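Local coordinates for periplasmic sugar-binding domain protein (Pseudomonas fluorescens Pf-5, PDB 3H75) that probably binds a carbohydrate in the periplasm, as a two-domain member of the bacterial solute-binding protein 2 family, at residues A260-V271 / Y333-L341. Sequence-based numbering, arbitrary orientation.
Sequences AGHFTLGGWALV and YPFGLQLLL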
ATOM      1  N   ALA A 260      -0.765   3.722  -7.435  1.00  9.11           N
ATOM      2  CA  ALA A 260      -0.353   4.470  -6.255  1.00  8.33           C
ATOM      3  C   ALA A 260      -1.529   5.117  -5.559  1.00  8.80           C
ATOM      4  O   ALA A 260      -2.610   5.238  -6.134  1.00  8.09           O
ATOM      5  CB  ALA A 260       0.668   5.536  -6.642  1.00  9.80           C
ATOM      6  N   GLY A 261      -1.306   5.522  -4.312  1.00  8.53           N
ATOM      7  CA  GLY A 261      -2.350   6.179  -3.550  1.00  9.62           C
ATOM      8  C   GLY A 261      -2.530   5.680  -2.130  1.00  9.83           C
ATOM      9  O   GLY A 261      -2.954   6.441  -1.258  1.00  9.33           O
ATOM     10  N   HIS A 262      -2.201   4.419  -1.870  1.00  9.48           N
ATOM     11  CA  HIS A 262      -2.393   3.884  -0.529  1.00 10.36           C
ATOM     12  C   HIS A 262      -1.452   4.421   0.545  1.00  8.74           C
ATOM     13  O   HIS A 262      -1.679   4.194   1.734  1.00  9.36           O
ATOM     14  CB  HIS A 262      -2.373   2.344  -0.550  1.00 10.95           C
ATOM     15  CG  HIS A 262      -1.024   1.739  -0.776  1.00 12.26           C
ATOM     16  ND1 HIS A 262      -0.172   2.155  -1.778  1.00 12.53           N
ATOM     17  CD2 HIS A 262      -0.408   0.693  -0.175  1.00 13.01           C
ATOM     18  CE1 HIS A 262       0.905   1.392  -1.786  1.00 14.67           C
ATOM     19  NE2 HIS A 262       0.787   0.496  -0.822  1.00 13.65           N
ATOM     20  N   PHE A 263      -0.411   5.146   0.147  1.00  8.88           N
ATOM     21  CA  PHE A 263       0.510   5.698   1.133  1.00  7.28           C
ATOM     22  C   PHE A 263      -0.183   6.794   1.934  1.00  8.31           C
ATOM     23  O   PHE A 263       0.326   7.234   2.960  1.00  8.25           O
ATOM     24  CB  PHE A 263       1.775   6.257   0.463  1.00  7.84           C
ATOM     25  CG  PHE A 263       1.583   7.592  -0.213  1.00  9.28           C
ATOM     26  CD1 PHE A 263       1.811   8.786   0.477  1.00  9.70           C
ATOM     27  CD2 PHE A 263       1.183   7.656  -1.542  1.00  8.98           C
ATOM     28  CE1 PHE A 263       1.639  10.021  -0.153  1.00 11.20           C
ATOM     29  CE2 PHE A 263       1.008   8.881  -2.176  1.00  9.71           C
ATOM     30  CZ  PHE A 263       1.238  10.064  -1.482  1.00 10.53           C
ATOM     31  N   THR A 264      -1.352   7.222   1.467  1.00  7.59           N
ATOM     32  CA  THR A 264      -2.105   8.272   2.151  1.00  7.41           C
ATOM     33  C   THR A 264      -3.034   7.733   3.237  1.00  8.54           C
ATOM     34  O   THR A 264      -3.562   8.505   4.032  1.00  7.42           O
ATOM     35  CB  THR A 264      -2.998   9.060   1.168  1.00  6.69           C
ATOM     36  OG1 THR A 264      -3.933   8.160   0.558  1.00  7.26           O
ATOM     37  CG2 THR A 264      -2.162   9.739   0.096  1.00  8.04           C
ATOM     38  N   LEU A 265      -3.232   6.419   3.283  1.00  8.24           N
ATOM     39  CA  LEU A 265      -4.168   5.844   4.247  1.00  8.01           C
ATOM     40  C   LEU A 265      -3.965   6.257   5.699  1.00  7.85           C
ATOM     41  O   LEU A 265      -4.938   6.533   6.402  1.00  7.43           O
ATOM     42  CB  LEU A 265      -4.179   4.317   4.135  1.00  7.49           C
ATOM     43  CG  LEU A 265      -5.457   3.662   4.677  1.00  9.16           C
ATOM     44  CD1 LEU A 265      -5.700   2.345   3.959  1.00 10.31           C
ATOM     45  CD2 LEU A 265      -5.337   3.456   6.170  1.00  9.02           C
ATOM     46  N   GLY A 266      -2.715   6.298   6.146  1.00  7.37           N
ATOM     47  CA  GLY A 266      -2.439   6.685   7.520  1.00  9.53           C
ATOM     48  C   GLY A 266      -2.955   8.075   7.855  1.00 10.26           C
ATOM     49  O   GLY A 266      -3.461   8.310   8.957  1.00  9.39           O
ATOM     50  N   GLY A 267      -2.822   9.001   6.910  1.00  9.99           N
ATOM     51  CA  GLY A 267      -3.286  10.361   7.133  1.00  9.76           C
ATOM     52  C   GLY A 267      -4.793  10.415   7.291  1.00 11.72           C
ATOM     53  O   GLY A 267      -5.319  11.101   8.174  1.00 10.55           O
ATOM     54  N   TRP A 268      -5.498   9.694   6.427  1.00  9.15           N
ATOM     55  CA  TRP A 268      -6.955   9.659   6.487  1.00  9.70           C
ATOM     56  C   TRP A 268      -7.372   9.020   7.806  1.00 10.78           C
ATOM     57  O   TRP A 268      -8.364   9.414   8.414  1.00 12.11           O
ATOM     58  CB  TRP A 268      -7.521   8.835   5.331  1.00 11.09           C
ATOM     59  CG  TRP A 268      -7.017   9.210   3.970  1.00  9.47           C
ATOM     60  CD1 TRP A 268      -6.832   8.360   2.917  1.00 10.23           C
ATOM     61  CD2 TRP A 268      -6.661  10.519   3.494  1.00 10.40           C
ATOM     62  NE1 TRP A 268      -6.386   9.052   1.817  1.00 10.04           N
ATOM     63  CE2 TRP A 268      -6.271  10.378   2.142  1.00  9.95           C
ATOM     64  CE3 TRP A 268      -6.633  11.795   4.076  1.00 11.21           C
ATOM     65  CZ2 TRP A 268      -5.855  11.464   1.362  1.00 11.21           C
ATOM     66  CZ3 TRP A 268      -6.220  12.875   3.299  1.00 10.23           C
ATOM     67  CH2 TRP A 268      -5.836  12.700   1.956  1.00 11.39           C
ATOM     68  N   ALA A 269      -6.610   8.017   8.239  1.00 10.43           N
ATOM     69  CA  ALA A 269      -6.902   7.331   9.490  1.00 10.64           C
ATOM     70  C   ALA A 269      -6.850   8.316  10.655  1.00 10.59           C
ATOM     71  O   ALA A 269      -7.676   8.253  11.565  1.00 10.65           O
ATOM     72  CB  ALA A 269      -5.900   6.194   9.717  1.00 10.77           C
ATOM     73  N   LEU A 270      -5.883   9.228  10.629  1.00 11.24           N
ATOM     74  CA  LEU A 270      -5.770  10.201  11.713  1.00 11.26           C
ATOM     75  C   LEU A 270      -6.934  11.185  11.700  1.00 13.07           C
ATOM     76  O   LEU A 270      -7.355  11.664  12.756  1.00 12.66           O
ATOM     77  CB  LEU A 270      -4.421  10.928  11.652  1.00 12.49           C
ATOM     78  CG  LEU A 270      -3.239  10.007  11.994  1.00 10.61           C
ATOM     79  CD1 LEU A 270      -1.932  10.762  11.908  1.00 12.31           C
ATOM     80  CD2 LEU A 270      -3.412   9.439  13.390  1.00 11.43           C
ATOM     81  N   VAL A 271      -7.465  11.486  10.518  1.00 12.70           N
ATOM     82  CA  VAL A 271      -8.615  12.383  10.441  1.00 13.71           C
ATOM     83  C   VAL A 271      -9.777  11.672  11.131  1.00 14.20           C
ATOM     84  O   VAL A 271     -10.508  12.272  11.922  1.00 13.44           O
ATOM     85  CB  VAL A 271      -9.030  12.682   8.982  1.00 13.45           C
ATOM     86  CG1 VAL A 271     -10.348  13.454   8.966  1.00 14.88           C
ATOM     87  CG2 VAL A 271      -7.945  13.486   8.286  1.00 13.79           C
ATOM     88  N   TYR A 333     -16.275  11.783   3.958  1.00 24.78           N
ATOM     89  CA  TYR A 333     -14.863  12.075   3.770  1.00 21.95           C
ATOM     90  C   TYR A 333     -14.485  11.879   2.307  1.00 21.27           C
ATOM     91  O   TYR A 333     -14.758  10.830   1.726  1.00 20.78           O
ATOM     92  CB  TYR A 333     -14.013  11.155   4.639  1.00 20.01           C
ATOM     93  CG  TYR A 333     -14.241  11.310   6.125  1.00 17.31           C
ATOM     94  CD1 TYR A 333     -14.020  12.530   6.761  1.00 17.34           C
ATOM     95  CD2 TYR A 333     -14.627  10.219   6.903  1.00 17.85           C
ATOM     96  CE1 TYR A 333     -14.168  12.657   8.140  1.00 17.35           C
ATOM     97  CE2 TYR A 333     -14.778  10.335   8.279  1.00 17.43           C
ATOM     98  CZ  TYR A 333     -14.545  11.553   8.891  1.00 16.46           C
ATOM     99  OH  TYR A 333     -14.660  11.656  10.258  1.00 17.46           O
ATOM    100  N   PRO A 334     -13.866  12.899   1.691  1.00 20.89           N
ATOM    101  CA  PRO A 334     -13.459  12.805   0.286  1.00 20.27           C
ATOM    102  C   PRO A 334     -12.034  12.269   0.144  1.00 18.94           C
ATOM    103  O   PRO A 334     -11.292  12.686  -0.746  1.00 18.29           O
ATOM    104  CB  PRO A 334     -13.580  14.244  -0.190  1.00 21.23           C
ATOM    105  CG  PRO A 334     -13.096  15.002   1.006  1.00 22.53           C
ATOM    106  CD  PRO A 334     -13.788  14.294   2.162  1.00 21.08           C
ATOM    107  N   PHE A 335     -11.661  11.344   1.026  1.00 17.02           N
ATOM    108  CA  PHE A 335     -10.321  10.760   1.009  1.00 15.56           C
ATOM    109  C   PHE A 335      -9.923  10.221  -0.362  1.00 14.40           C
ATOM    110  O   PHE A 335     -10.623   9.396  -0.947  1.00 13.64           O
ATOM    111  CB  PHE A 335     -10.208   9.624   2.033  1.00 13.19           C
ATOM    112  CG  PHE A 335     -10.478  10.042   3.454  1.00 14.24           C
ATOM    113  CD1 PHE A 335     -10.018  11.262   3.947  1.00 13.78           C
ATOM    114  CD2 PHE A 335     -11.154   9.184   4.313  1.00 13.47           C
ATOM    115  CE1 PHE A 335     -10.232  11.620   5.282  1.00 13.01           C
ATOM    116  CE2 PHE A 335     -11.371   9.529   5.648  1.00 14.13           C
ATOM    117  CZ  PHE A 335     -10.909  10.747   6.131  1.00 12.36           C
ATOM    118  N   GLY A 336      -8.782  10.680  -0.864  1.00 13.93           N
ATOM    119  CA  GLY A 336      -8.320  10.223  -2.161  1.00 14.89           C
ATOM    120  C   GLY A 336      -7.066  10.940  -2.612  1.00 15.17           C
ATOM    121  O   GLY A 336      -6.681  11.966  -2.050  1.00 12.62           O
ATOM    122  N   LEU A 337      -6.426  10.399  -3.641  1.00 15.27           N
ATOM    123  CA  LEU A 337      -5.205  10.990  -4.164  1.00 17.40           C
ATOM    124  C   LEU A 337      -5.480  12.365  -4.761  1.00 17.27           C
ATOM    125  O   LEU A 337      -4.597  13.222  -4.801  1.00 15.62           O
ATOM    126  CB  LEU A 337      -4.600  10.072  -5.229  1.00 17.76           C
ATOM    127  CG  LEU A 337      -3.216  10.415  -5.779  1.00 20.22           C
ATOM    128  CD1 LEU A 337      -2.202  10.474  -4.644  1.00 19.08           C
ATOM    129  CD2 LEU A 337      -2.813   9.361  -6.800  1.00 19.99           C
ATOM    130  N   GLN A 338      -6.708  12.585  -5.216  1.00 18.97           N
ATOM    131  CA  GLN A 338      -7.043  13.869  -5.817  1.00 20.79           C
ATOM    132  C   GLN A 338      -6.843  15.037  -4.856  1.00 19.93           C
ATOM    133  O   GLN A 338      -6.550  16.149  -5.287  1.00 19.73           O
ATOM    134  CB  GLN A 338      -8.481  13.858  -6.342  1.00 22.39           C
ATOM    135  CG  GLN A 338      -8.808  15.053  -7.223  1.00 26.58           C
ATOM    136  CD  GLN A 338      -7.687  15.375  -8.199  1.00 28.36           C
ATOM    137  OE1 GLN A 338      -7.179  14.493  -8.897  1.00 26.26           O
ATOM    138  NE2 GLN A 338      -7.295  16.644  -8.252  1.00 30.20           N
ATOM    139  N   LEU A 339      -6.987  14.785  -3.558  1.00 18.90           N
ATOM    140  CA  LEU A 339      -6.801  15.838  -2.566  1.00 19.43           C
ATOM    141  C   LEU A 339      -5.353  16.329  -2.565  1.00 20.37           C
ATOM    142  O   LEU A 339      -5.062  17.439  -2.115  1.00 21.82           O
ATOM    143  CB  LEU A 339      -7.168  15.332  -1.165  1.00 19.39           C
ATOM    144  CG  LEU A 339      -8.633  14.966  -0.908  1.00 20.20           C
ATOM    145  CD1 LEU A 339      -8.794  14.469   0.524  1.00 20.50           C
ATOM    146  CD2 LEU A 339      -9.515  16.180  -1.147  1.00 20.40           C
ATOM    147  N   LEU A 340      -4.450  15.496  -3.077  1.00 19.53           N
ATOM    148  CA  LEU A 340      -3.034  15.838  -3.135  1.00 20.07           C
ATOM    149  C   LEU A 340      -2.622  16.442  -4.474  1.00 21.56           C
ATOM    150  O   LEU A 340      -1.613  17.145  -4.556  1.00 22.57           O
ATOM    151  CB  LEU A 340      -2.169  14.595  -2.891  1.00 19.02           C
ATOM    152  CG  LEU A 340      -2.089  13.947  -1.507  1.00 16.89           C
ATOM    153  CD1 LEU A 340      -3.458  13.463  -1.060  1.00 17.65           C
ATOM    154  CD2 LEU A 340      -1.113  12.782  -1.573  1.00 15.86           C
ATOM    155  N   LEU A 341      -3.398  16.171  -5.515  1.00 23.07           N
ATOM    156  CA  LEU A 341      -3.066  16.648  -6.852  1.00 25.95           C
ATOM    157  C   LEU A 341      -3.817  17.889  -7.337  1.00 27.73           C
ATOM    158  O   LEU A 341      -3.517  18.407  -8.410  1.00 27.92           O
ATOM    159  CB  LEU A 341      -3.268  15.511  -7.855  1.00 26.30           C
ATOM    160  CG  LEU A 341      -2.478  14.234  -7.549  1.00 27.48           C
ATOM    161  CD1 LEU A 341      -2.803  13.170  -8.580  1.00 28.37           C
ATOM    162  CD2 LEU A 341      -0.985  14.539  -7.545  1.00 28.28           C
TER
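The chain at 333-341 runs back along 260-271, with the CA atoms of Gly261 and Leu337 5.6 Å apart at one end and those of Trp268 and Phe335 6.5 Å apart further along. Trp268 and Phe335 lie alongside, pointing opposite ways, their planes 17° from parallel. The rings are offset, and each covers the other's stem: Trp268 CB sits over the centre of the Phe335 ring, 3.6 Å from its centroid, while Phe335 CB lies over the face of the indole's five-membered ring. Two aromatic residues suit this place because each offers a ring face to the other's CB. With CG anti to the carbonyl carbon (chi1 -51°), the indole is laid along the 335-340 chain, its CH2 corner 3.7 Å from Leu339 CD1. Replacing Trp268 with alanine would probably leave Phe335 CB without the indole face it lies over and open a gap beside Leu339 and Leu340. Branched Leu340 spans two neighbours, its CD2 3.6 Å from both Phe263 CZ and Thr264 CG2; meanwhile Thr264 OG1 turns back to donate to Gly261 O (2.7 Å). Gly261 has phi 134°, where a CB would clash with Ala260 O. The C-terminal tail thus packs where the chain leaves strand 257-260 of one domain and enters helix 265-277 of the other, an interdomain crossover of the periplasmic-binding-protein fold.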